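Local coordinates for protein gamma-glutamyl-gamma-aminobutyraldehyde dehydrogenase (Burkholderia cenocepacia, PDB 4LIH) that probably oxidises aldehydes, such as gamma-glutamyl-gamma-aminobutyraldehyde, to carboxylic acids with a nicotinamide cofactor, at residues His19-Leu24 with Glu113-Gly118; Ala72-Ala77 with Val224-Pro229; Thr126-Gly131 with Ile301-Gly306; Phe394-Lys397 with Lys401-Arg404. All blocks are in the same frame, centred on the assembly; numbering follows the deposited sequence.

In the fold
Contact 3, its centre about 10 Å from the centre of the chain, is the most central of the four, and a bound MES molecule, probably from the crystallisation liquor, lies about 4 Å from the Tyr303 side chain. Contact 1 is its neighbour: the centres are about 17 Å apart, helix 121-142 follows helix 106-117 in the chain, and Gly118 O packs against Met305 CE at 3.6 Å. Contacts 2 and 4 lie on opposite sides of the chain's centre, about 45 Å apart between centres, and touch neither each other nor the other contacts. All four stand away from Glu274, the predicted active-site residue.

Contact 1 of 4, residues His19-Leu24 with Glu113-Gly118; sequences HKAASL and ETLDAG
Leu24 and Leu115 meet end to end, and the approach of Leu24 CD2 to Leu115 CD1, at 3.8 Å, is the tightest point between the two segments. The same Leu115 methyl also lies 4.4 Å from Ala21 CB, so this one CD1 meets both Ala21 and Leu24. Its position follows from Leu115 CG lying beside the backbone N (chi1 -65°) and CD1 continuing the extended chain (chi2 168°), away from its own helix. Leu24, already beyond the helical turns, sends its side chain back between the helices, where Leu111, Leu112 and Glu108 also pack on it, while Arg54 touches Leu115. The contacts between the two segments are all apolar and bury only 97 Å².

The other side of the short helix is looser and turned to solvent: His19, Ala22 and Ser23 are exposed. There Ser23 OG donates back to Lys20 O at 3.1 Å, 28° off the carbonyl plane, within the last helical turn. In the buried helix, by contrast, hydrogen bonds join Leu115 O to Ser49 OG, Glu113 OE2 to Ile179 N and Asp116 OD2 to Leu206 N. This is helix-on-helix packing of the N-terminal helix 14-23 against helix 106-117 of the aldehyde dehydrogenase fold.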
loop_
_atom_site.group_PDB
_atom_site.type_symbol
_atom_site.label_atom_id
_atom_site.label_comp_id
_atom_site.label_asym_id
_atom_site.label_seq_id
_atom_site.Cartn_x
_atom_site.Cartn_y
_atom_site.Cartn_z
ATOM N N HIS A 19 -38.734 -33.336 0.590
ATOM C CA HIS A 19 -39.483 -33.238 -0.658
ATOM C C HIS A 19 -38.658 -32.686 -1.833
ATOM O O HIS A 19 -38.710 -33.215 -2.927
ATOM C CB HIS A 19 -40.731 -32.389 -0.479
ATOM C CG HIS A 19 -41.685 -32.509 -1.624
ATOM N ND1 HIS A 19 -41.814 -31.535 -2.593
ATOM C CD2 HIS A 19 -42.518 -33.513 -1.986
ATOM C CE1 HIS A 19 -42.708 -31.922 -3.486
ATOM N NE2 HIS A 19 -43.142 -33.124 -3.147
ATOM N N LYS A 20 -37.898 -31.619 -1.604
ATOM C CA LYS A 20 -36.968 -31.128 -2.613
ATOM C C LYS A 20 -35.946 -32.221 -3.024
ATOM O O LYS A 20 -35.690 -32.397 -4.193
ATOM C CB LYS A 20 -36.284 -29.868 -2.101
ATOM C CG LYS A 20 -35.545 -29.072 -3.169
ATOM C CD LYS A 20 -34.716 -27.942 -2.568
ATOM C CE LYS A 20 -35.548 -26.954 -1.761
ATOM N NZ LYS A 20 -36.452 -26.082 -2.572
ATOM N N ALA A 21 -35.395 -32.969 -2.071
ATOM C CA ALA A 21 -34.450 -34.048 -2.406
ATOM C C ALA A 21 -35.080 -35.106 -3.364
ATOM O O ALA A 21 -34.418 -35.612 -4.283
ATOM C CB ALA A 21 -33.918 -34.705 -1.132
ATOM N N ALA A 22 -36.364 -35.391 -3.169
ATOM C CA ALA A 22 -37.105 -36.341 -4.001
ATOM C C ALA A 22 -37.338 -35.872 -5.454
ATOM O O ALA A 22 -37.382 -36.692 -6.361
ATOM C CB ALA A 22 -38.432 -36.668 -3.341
ATOM N N SER A 23 -37.521 -34.575 -5.661
ATOM C CA SER A 23 -37.732 -34.004 -6.984
ATOM C C SER A 23 -36.424 -33.528 -7.651
ATOM O O SER A 23 -36.395 -33.155 -8.817
ATOM C CB SER A 23 -38.674 -32.807 -6.863
ATOM O OG SER A 23 -38.052 -31.797 -6.077
ATOM N N LEU A 24 -35.342 -33.521 -6.901
ATOM C CA LEU A 24 -34.104 -32.926 -7.383
ATOM C C LEU A 24 -33.527 -33.700 -8.584
ATOM O O LEU A 24 -33.293 -34.880 -8.492
ATOM C CB LEU A 24 -33.092 -32.903 -6.233
ATOM C CG LEU A 24 -31.825 -32.075 -6.449
ATOM C CD1 LEU A 24 -32.162 -30.614 -6.625
ATOM C CD2 LEU A 24 -30.877 -32.283 -5.274
ATOM N N GLU A 113 -25.024 -29.890 -1.484
ATOM C CA GLU A 113 -23.887 -29.984 -0.557
ATOM C C GLU A 113 -24.168 -30.878 0.642
ATOM O O GLU A 113 -23.281 -31.604 1.087
ATOM C CB GLU A 113 -23.481 -28.578 -0.031
ATOM C CG GLU A 113 -22.069 -28.465 0.577
ATOM C CD GLU A 113 -21.015 -28.286 -0.502
ATOM O OE1 GLU A 113 -21.138 -28.884 -1.578
ATOM O OE2 GLU A 113 -20.102 -27.493 -0.321
ATOM N N THR A 114 -25.378 -30.756 1.185
ATOM C CA THR A 114 -25.837 -31.515 2.364
ATOM C C THR A 114 -26.021 -32.994 1.972
ATOM O O THR A 114 -25.580 -33.866 2.691
ATOM C CB THR A 114 -27.161 -30.931 2.927
ATOM O OG1 THR A 114 -26.912 -29.676 3.595
ATOM C CG2 THR A 114 -27.846 -31.894 3.880
ATOM N N LEU A 115 -26.623 -33.254 0.806
ATOM C CA LEU A 115 -26.717 -34.642 0.311
ATOM C C LEU A 115 -25.389 -35.317 0.023
ATOM O O LEU A 115 -25.196 -36.477 0.375
ATOM C CB LEU A 115 -27.562 -34.706 -0.971
ATOM C CG LEU A 115 -29.018 -34.328 -0.763
ATOM C CD1 LEU A 115 -29.698 -34.128 -2.133
ATOM C CD2 LEU A 115 -29.739 -35.363 0.078
ATOM N N ASP A 116 -24.488 -34.569 -0.610
ATOM C CA ASP A 116 -23.215 -35.064 -1.130
ATOM C C ASP A 116 -22.220 -35.351 0.006
ATOM O O ASP A 116 -21.528 -36.374 0.006
ATOM C CB ASP A 116 -22.666 -33.987 -2.105
ATOM C CG ASP A 116 -21.664 -34.524 -3.126
ATOM O OD1 ASP A 116 -21.485 -35.764 -3.176
ATOM O OD2 ASP A 116 -21.067 -33.697 -3.895
ATOM N N ALA A 117 -22.172 -34.450 0.990
ATOM C CA ALA A 117 -21.067 -34.459 1.965
ATOM C C ALA A 117 -21.515 -34.643 3.414
ATOM O O ALA A 117 -20.664 -34.720 4.281
ATOM C CB ALA A 117 -20.272 -33.175 1.829
ATOM N N GLY A 118 -22.835 -34.690 3.654
ATOM C CA GLY A 118 -23.419 -34.991 4.984
ATOM C C GLY A 118 -23.457 -33.815 5.938
ATOM O O GLY A 118 -23.688 -33.979 7.132
#

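Contact 2 of 4, residues Ala72-Ala77 with Val224-Pro229; sequences AAARRA and VFNVVP
Apolar contact between Ala77 and Val224 closes one end of this interface, with Ala77 CB 3.8 Å from Val224 CG2. Val224 starts out away from the helix, but CG2 stands beside the backbone N, anti to the carbonyl carbon, and from there it reaches the alanine methyl. The small side chains let the backbones come close: Ala74 CA and Val224 CA are 5.5 Å apart.

A second kind of contact sets alanine methyls against an amide. Ala74 CB lies 4.0 Å from Asn226 ND2, and Ala73 CB comes within 4.4 Å of Asn226 OD1, so neighbouring alanines of the helix touch the two ends of one carboxamide. Those polar ends find their hydrogen bonds elsewhere: OD1 accepts from Asp33 N, while ND2 donates to Gly223 O and Val196 O. Gripped at both ends, the buried amide has its rotation fixed and its polar atoms satisfied.

Charged groups work outside the interface, where Arg75 forms salt bridges with Asp79, Asp243 and Asp245, and Arg76 with Asp33.

Helix 64-80 thus packs beside strand 225-227, which runs parallel to strand 195-199. Phe225 leaves the strand on the side away from helix 64-80, touching Ala215 of helix 206-218 and meeting Phe186 edge-to-face.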
loop_
_atom_site.group_PDB
_atom_site.type_symbol
_atom_site.label_atom_id
_atom_site.label_comp_id
_atom_site.label_asym_id
_atom_site.label_seq_id
_atom_site.Cartn_x
_atom_site.Cartn_y
_atom_site.Cartn_z
ATOM N N ALA A 72 -6.523 -28.095 -22.380
ATOM C CA ALA A 72 -6.403 -27.524 -23.724
ATOM C C ALA A 72 -7.364 -26.359 -23.933
ATOM O O ALA A 72 -6.967 -25.309 -24.478
ATOM C CB ALA A 72 -6.629 -28.594 -24.791
ATOM N N ALA A 73 -8.598 -26.533 -23.465
ATOM C CA ALA A 73 -9.625 -25.487 -23.578
ATOM C C ALA A 73 -9.259 -24.254 -22.731
ATOM O O ALA A 73 -9.480 -23.113 -23.113
ATOM C CB ALA A 73 -10.995 -26.029 -23.158
ATOM N N ALA A 74 -8.727 -24.524 -21.551
ATOM C CA ALA A 74 -8.250 -23.485 -20.645
ATOM C C ALA A 74 -7.107 -22.689 -21.247
ATOM O O ALA A 74 -7.042 -21.436 -21.146
ATOM C CB ALA A 74 -7.810 -24.140 -19.368
ATOM N N ARG A 75 -6.160 -23.435 -21.814
ATOM C CA ARG A 75 -4.985 -22.880 -22.472
ATOM C C ARG A 75 -5.445 -22.030 -23.653
ATOM O O ARG A 75 -4.981 -20.891 -23.852
ATOM C CB ARG A 75 -4.060 -24.000 -22.948
ATOM C CG ARG A 75 -2.907 -23.554 -23.858
ATOM C CD ARG A 75 -2.152 -22.343 -23.268
ATOM N NE ARG A 75 -1.608 -22.744 -22.028
ATOM C CZ ARG A 75 -1.157 -21.974 -21.043
ATOM N NH1 ARG A 75 -1.118 -20.648 -21.095
ATOM N NH2 ARG A 75 -0.754 -22.598 -19.965
ATOM N N ARG A 76 -6.378 -22.579 -24.429
ATOM C CA ARG A 76 -6.831 -21.885 -25.631
ATOM C C ARG A 76 -7.495 -20.579 -25.243
ATOM O O ARG A 76 -7.188 -19.512 -25.803
ATOM C CB ARG A 76 -7.821 -22.747 -26.405
ATOM C CG ARG A 76 -8.290 -22.117 -27.709
ATOM C CD ARG A 76 -9.591 -22.755 -28.179
ATOM N NE ARG A 76 -10.676 -22.403 -27.267
ATOM C CZ ARG A 76 -11.525 -23.261 -26.700
ATOM N NH1 ARG A 76 -11.436 -24.579 -26.915
ATOM N NH2 ARG A 76 -12.477 -22.784 -25.899
ATOM N N ALA A 77 -8.353 -20.651 -24.235
ATOM C CA ALA A 77 -9.114 -19.480 -23.840
ATOM C C ALA A 77 -8.215 -18.412 -23.214
ATOM O O ALA A 77 -8.468 -17.230 -23.420
ATOM C CB ALA A 77 -10.219 -19.847 -22.872
ATOM N N VAL A 224 -12.859 -21.238 -19.683
ATOM C CA VAL A 224 -12.270 -20.416 -18.612
ATOM C C VAL A 224 -12.503 -21.035 -17.219
ATOM O O VAL A 224 -11.657 -20.870 -16.287
ATOM C CB VAL A 224 -12.787 -18.983 -18.741
ATOM C CG1 VAL A 224 -12.438 -18.171 -17.483
ATOM C CG2 VAL A 224 -12.229 -18.335 -20.009
ATOM N N PHE A 225 -13.619 -21.783 -17.105
ATOM C CA PHE A 225 -13.944 -22.516 -15.887
ATOM C C PHE A 225 -14.485 -23.901 -16.249
ATOM O O PHE A 225 -15.531 -24.009 -16.864
ATOM C CB PHE A 225 -14.887 -21.739 -14.959
ATOM C CG PHE A 225 -15.100 -22.406 -13.601
ATOM C CD1 PHE A 225 -14.046 -22.655 -12.721
ATOM C CD2 PHE A 225 -16.370 -22.805 -13.226
ATOM C CE1 PHE A 225 -14.290 -23.263 -11.489
ATOM C CE2 PHE A 225 -16.611 -23.440 -12.042
ATOM C CZ PHE A 225 -15.564 -23.668 -11.150
ATOM N N ASN A 226 -13.681 -24.921 -15.954
ATOM C CA ASN A 226 -13.963 -26.333 -16.245
ATOM C C ASN A 226 -13.925 -27.132 -14.942
ATOM O O ASN A 226 -13.097 -26.862 -14.055
ATOM C CB ASN A 226 -12.886 -26.914 -17.143
ATOM C CG ASN A 226 -12.535 -26.015 -18.310
ATOM O OD1 ASN A 226 -13.217 -26.012 -19.336
ATOM N ND2 ASN A 226 -11.513 -25.176 -18.121
ATOM N N VAL A 227 -14.801 -28.141 -14.843
ATOM C CA VAL A 227 -14.867 -29.017 -13.679
ATOM C C VAL A 227 -14.734 -30.468 -14.180
ATOM O O VAL A 227 -15.464 -30.901 -15.116
ATOM C CB VAL A 227 -16.174 -28.794 -12.860
ATOM C CG1 VAL A 227 -16.347 -29.845 -11.759
ATOM C CG2 VAL A 227 -16.194 -27.378 -12.261
ATOM N N VAL A 228 -13.749 -31.168 -13.627
ATOM C CA VAL A 228 -13.372 -32.523 -14.007
ATOM C C VAL A 228 -13.509 -33.448 -12.797
ATOM O O VAL A 228 -12.555 -33.633 -12.032
ATOM C CB VAL A 228 -11.922 -32.554 -14.542
ATOM C CG1 VAL A 228 -11.458 -33.953 -14.897
ATOM C CG2 VAL A 228 -11.819 -31.646 -15.735
ATOM N N PRO A 229 -14.699 -34.041 -12.637
ATOM C CA PRO A 229 -14.889 -34.984 -11.526
ATOM C C PRO A 229 -14.083 -36.281 -11.718
ATOM O O PRO A 229 -13.715 -36.611 -12.858
ATOM C CB PRO A 229 -16.402 -35.254 -11.522
ATOM C CG PRO A 229 -16.996 -34.493 -12.639
ATOM C CD PRO A 229 -15.913 -33.848 -13.443
#

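Contact 3 of 4, residues Thr126-Gly131 with Ile301-Gly306; sequences TVDVPG and IFYNMG
Tyr303 OH presses into the branch of Val127, lying 3.4 Å from Val127 CG2 and 3.5 Å from Val127 CB. The two side chains approach from opposite directions, and the methyl stands oblique to the phenol ring, its distance to Tyr303 CZ being 4.4 Å. Tyr303 CG is anti to the backbone N (chi1 -177°), which throws the ring straight across to the helix.

The hydroxyl has a polar neighbour as well. A water lies 2.6 Å from Tyr303 OH and donates to Asp128 OD1, also at 2.6 Å. It bridges the segments where Tyr303 OH and Asp128 OD1 are themselves 4.4 Å apart.

Both residues on the helical side belong to an irregular part of helix 121-142: the turn at 126-128 is of the wider pi type, and the helix kinks where Thr126 N and Pro130 N have no bond to the preceding turn, the proline nitrogen carrying no hydrogen to donate. The 301-306 segment leaves helix 290-302 and probably carries the start of the family's cysteine signature.

Farther out, Lys119 NZ forms a salt bridge with Asp128 OD2 and a hydrogen bond with Asn304 OD1, so one ammonium group ties the carboxylate to the 301-306 segment. Asn304 ND2 in turn donates to Asn176 O and Glu307 O, and Phe177 packs on both Asp128 and Asn304.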
loop_
_atom_site.group_PDB
_atom_site.type_symbol
_atom_site.label_atom_id
_atom_site.label_comp_id
_atom_site.label_asym_id
_atom_site.label_seq_id
_atom_site.Cartn_x
_atom_site.Cartn_y
_atom_site.Cartn_z
ATOM N N THR A 126 -26.283 -21.262 5.237
ATOM C CA THR A 126 -25.856 -20.060 5.889
ATOM C C THR A 126 -24.342 -19.800 5.895
ATOM O O THR A 126 -23.925 -18.654 5.954
ATOM C CB THR A 126 -26.336 -20.021 7.349
ATOM O OG1 THR A 126 -25.718 -21.085 8.089
ATOM C CG2 THR A 126 -27.830 -20.151 7.388
ATOM N N VAL A 127 -23.538 -20.843 5.841
ATOM C CA VAL A 127 -22.090 -20.729 5.862
ATOM C C VAL A 127 -21.551 -21.036 4.478
ATOM O O VAL A 127 -20.923 -20.181 3.863
ATOM C CB VAL A 127 -21.476 -21.656 6.933
ATOM C CG1 VAL A 127 -19.957 -21.756 6.786
ATOM C CG2 VAL A 127 -21.884 -21.204 8.348
ATOM N N ASP A 128 -21.816 -22.238 3.953
ATOM C CA ASP A 128 -21.101 -22.708 2.740
ATOM C C ASP A 128 -21.481 -21.958 1.442
ATOM O O ASP A 128 -20.631 -21.373 0.797
ATOM C CB ASP A 128 -21.287 -24.251 2.579
ATOM C CG ASP A 128 -20.832 -25.013 3.833
ATOM O OD1 ASP A 128 -21.559 -25.057 4.845
ATOM O OD2 ASP A 128 -19.711 -25.520 3.843
ATOM N N VAL A 129 -22.758 -21.968 1.052
ATOM C CA VAL A 129 -23.153 -21.317 -0.176
ATOM C C VAL A 129 -23.003 -19.755 -0.055
ATOM O O VAL A 129 -22.347 -19.148 -0.858
ATOM C CB VAL A 129 -24.556 -21.782 -0.627
ATOM C CG1 VAL A 129 -24.940 -21.088 -1.939
ATOM C CG2 VAL A 129 -24.595 -23.334 -0.777
ATOM N N PRO A 130 -23.514 -19.119 0.997
ATOM C CA PRO A 130 -23.258 -17.669 1.054
ATOM C C PRO A 130 -21.770 -17.290 1.081
ATOM O O PRO A 130 -21.406 -16.261 0.497
ATOM C CB PRO A 130 -23.947 -17.228 2.351
ATOM C CG PRO A 130 -24.924 -18.288 2.651
ATOM C CD PRO A 130 -24.354 -19.572 2.124
ATOM N N GLY A 131 -20.944 -18.121 1.727
ATOM C CA GLY A 131 -19.472 -17.932 1.799
ATOM C C GLY A 131 -18.868 -18.000 0.404
ATOM O O GLY A 131 -18.023 -17.207 0.059
ATOM N N ILE A 301 -14.491 -27.676 17.449
ATOM C CA ILE A 301 -14.133 -29.071 17.200
ATOM C C ILE A 301 -15.285 -29.906 16.723
ATOM O O ILE A 301 -15.073 -30.955 16.175
ATOM C CB ILE A 301 -13.484 -29.707 18.479
ATOM C CG1 ILE A 301 -12.962 -31.138 18.239
ATOM C CG2 ILE A 301 -14.442 -29.704 19.694
ATOM C CD1 ILE A 301 -12.008 -31.254 17.031
ATOM N N PHE A 302 -16.525 -29.462 16.948
ATOM C CA PHE A 302 -17.674 -30.265 16.570
ATOM C C PHE A 302 -18.420 -29.707 15.368
ATOM O O PHE A 302 -19.122 -30.469 14.714
ATOM C CB PHE A 302 -18.632 -30.445 17.780
ATOM C CG PHE A 302 -17.972 -31.037 19.005
ATOM C CD1 PHE A 302 -17.055 -32.048 18.906
ATOM C CD2 PHE A 302 -18.303 -30.579 20.262
ATOM C CE1 PHE A 302 -16.443 -32.584 20.033
ATOM C CE2 PHE A 302 -17.702 -31.100 21.366
ATOM C CZ PHE A 302 -16.774 -32.123 21.250
ATOM N N TYR A 303 -18.263 -28.415 15.070
ATOM C CA TYR A 303 -18.767 -27.823 13.837
ATOM C C TYR A 303 -18.252 -28.571 12.578
ATOM O O TYR A 303 -17.082 -28.877 12.462
ATOM C CB TYR A 303 -18.419 -26.321 13.710
ATOM C CG TYR A 303 -19.035 -25.766 12.437
ATOM C CD1 TYR A 303 -20.365 -25.423 12.416
ATOM C CD2 TYR A 303 -18.311 -25.614 11.272
ATOM C CE1 TYR A 303 -20.974 -24.946 11.281
ATOM C CE2 TYR A 303 -18.929 -25.132 10.114
ATOM C CZ TYR A 303 -20.274 -24.812 10.169
ATOM O OH TYR A 303 -20.998 -24.349 9.135
ATOM N N ASN A 304 -19.147 -28.846 11.643
ATOM C CA ASN A 304 -18.821 -29.672 10.473
ATOM C C ASN A 304 -18.217 -31.015 10.823
ATOM O O ASN A 304 -17.342 -31.534 10.153
ATOM C CB ASN A 304 -17.879 -28.911 9.545
ATOM C CG ASN A 304 -18.068 -29.289 8.118
ATOM O OD1 ASN A 304 -19.173 -29.265 7.625
ATOM N ND2 ASN A 304 -16.990 -29.663 7.447
ATOM N N MET A 305 -18.674 -31.575 11.928
ATOM C CA MET A 305 -18.199 -32.878 12.375
ATOM C C MET A 305 -16.690 -32.977 12.672
ATOM O O MET A 305 -16.115 -34.046 12.533
ATOM C CB MET A 305 -18.568 -33.940 11.326
ATOM C CG MET A 305 -20.069 -34.064 11.052
ATOM S SD MET A 305 -20.910 -32.714 10.127
ATOM C CE MET A 305 -20.502 -33.093 8.428
ATOM N N GLY A 306 -16.029 -31.888 13.016
ATOM C CA GLY A 306 -14.556 -31.923 13.275
ATOM C C GLY A 306 -13.744 -32.042 12.005
ATOM O O GLY A 306 -12.532 -32.136 12.056
HETATM O O HOH W 1 -20.372 -25.744 7.034
#

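Contact 4 of 4, residues Phe394-Lys397 with Lys401-Arg404; sequences FEVK and KIAR
Ile402 projects from the short helix of a beta-alpha-beta unit, strand 388-395, helix 401-404 and strand 411-417, into the angle between Phe394 and Val396. The two strands run parallel in the same sheet, and the helix lies in the connection between them. From Ile402 CB the chain divides. CG2 takes the place beside the backbone N, anti to the carbonyl carbon. CG1 accepts the crowded position between N and the carbonyl carbon (chi1 57°) and so heads for the strand.

Along that longer branch, Ile402 CG1 meets Val396 CG1 at 3.9 Å. One bond further, Ile402 CD1 is 3.8 Å from the same Val396 methyl. The tip then reaches Phe394, where CD1 is 3.5 Å from Phe394 CD2 and 3.7 Å from Phe394 CB. Phe394 and Ile402 cross at about a right angle, and the methyl sits obliquely to the ring, near its root. Tyr363 of helix 354-370 also packs on Ile402.

The helix backbone is held from outside: the carboxylate of Glu370 accepts from Lys401 N through OE1 and from Ile402 N through OE2, while Ile402 O receives a bond from Lys278 NZ. Glu395 leaves the strand away from the helix, and its carboxylate forms salt bridges with Arg372 and Lys322.

Ala403 closes the far end of the contact. Its CB faces Val396 CG2 at 4.1 Å, and the carbonyl oxygen Lys397 O comes nearer still to Ala403 CB, at 3.7 Å.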
loop_
_atom_site.group_PDB
_atom_site.type_symbol
_atom_site.label_atom_id
_atom_site.label_comp_id
_atom_site.label_asym_id
_atom_site.label_seq_id
_atom_site.Cartn_x
_atom_site.Cartn_y
_atom_site.Cartn_z
ATOM N N PHE A 394 -11.678 -36.163 25.276
ATOM C CA PHE A 394 -10.723 -36.770 26.215
ATOM C C PHE A 394 -9.857 -35.745 26.953
ATOM O O PHE A 394 -9.507 -34.686 26.428
ATOM C CB PHE A 394 -9.734 -37.647 25.473
ATOM C CG PHE A 394 -10.348 -38.888 24.885
ATOM C CD1 PHE A 394 -10.513 -40.014 25.674
ATOM C CD2 PHE A 394 -10.743 -38.926 23.570
ATOM C CE1 PHE A 394 -11.042 -41.163 25.138
ATOM C CE2 PHE A 394 -11.314 -40.068 23.021
ATOM C CZ PHE A 394 -11.476 -41.189 23.815
ATOM N N GLU A 395 -9.445 -36.132 28.153
ATOM C CA GLU A 395 -8.413 -35.389 28.891
ATOM C C GLU A 395 -7.119 -36.167 28.689
ATOM O O GLU A 395 -7.068 -37.350 28.989
ATOM C CB GLU A 395 -8.802 -35.255 30.370
ATOM C CG GLU A 395 -7.852 -34.347 31.115
ATOM C CD GLU A 395 -8.307 -33.993 32.499
ATOM O OE1 GLU A 395 -9.417 -34.378 32.906
ATOM O OE2 GLU A 395 -7.502 -33.352 33.178
ATOM N N VAL A 396 -6.102 -35.529 28.128
ATOM C CA VAL A 396 -4.846 -36.232 27.771
ATOM C C VAL A 396 -3.666 -35.373 28.108
ATOM O O VAL A 396 -3.787 -34.140 28.323
ATOM C CB VAL A 396 -4.743 -36.638 26.247
ATOM C CG1 VAL A 396 -5.639 -37.838 25.910
ATOM C CG2 VAL A 396 -5.026 -35.470 25.314
ATOM N N LYS A 397 -2.509 -36.020 28.179
ATOM C CA LYS A 397 -1.232 -35.335 28.163
ATOM C C LYS A 397 -0.938 -34.829 26.752
ATOM O O LYS A 397 -1.439 -35.344 25.750
ATOM C CB LYS A 397 -0.096 -36.301 28.543
ATOM C CG LYS A 397 -0.075 -36.835 29.953
ATOM C CD LYS A 397 1.161 -37.715 30.037
ATOM C CE LYS A 397 1.324 -38.436 31.358
ATOM N NZ LYS A 397 2.548 -39.259 31.192
ATOM N N LYS A 401 -1.147 -39.766 21.551
ATOM C CA LYS A 401 -1.401 -39.930 20.125
ATOM C C LYS A 401 -2.502 -39.003 19.624
ATOM O O LYS A 401 -2.299 -38.313 18.611
ATOM C CB LYS A 401 -1.754 -41.386 19.777
ATOM C CG LYS A 401 -1.772 -41.679 18.287
ATOM C CD LYS A 401 -2.129 -43.124 18.026
ATOM C CE LYS A 401 -1.948 -43.476 16.575
ATOM N NZ LYS A 401 -2.142 -44.933 16.340
ATOM N N ILE A 402 -3.657 -38.984 20.307
ATOM C CA ILE A 402 -4.790 -38.157 19.811
ATOM C C ILE A 402 -4.501 -36.645 19.956
ATOM O O ILE A 402 -5.182 -35.829 19.346
ATOM C CB ILE A 402 -6.133 -38.464 20.480
ATOM C CG1 ILE A 402 -6.078 -38.293 22.017
ATOM C CG2 ILE A 402 -6.586 -39.877 20.134
ATOM C CD1 ILE A 402 -7.451 -38.115 22.626
ATOM N N ALA A 403 -3.529 -36.293 20.778
ATOM C CA ALA A 403 -3.112 -34.895 20.899
ATOM C C ALA A 403 -2.133 -34.518 19.792
ATOM O O ALA A 403 -2.022 -33.348 19.422
ATOM C CB ALA A 403 -2.493 -34.631 22.258
ATOM N N ARG A 404 -1.438 -35.489 19.241
ATOM C CA ARG A 404 -0.414 -35.170 18.241
ATOM C C ARG A 404 -0.906 -35.227 16.802
ATOM O O ARG A 404 -0.536 -34.386 15.957
ATOM C CB ARG A 404 0.780 -36.084 18.459
#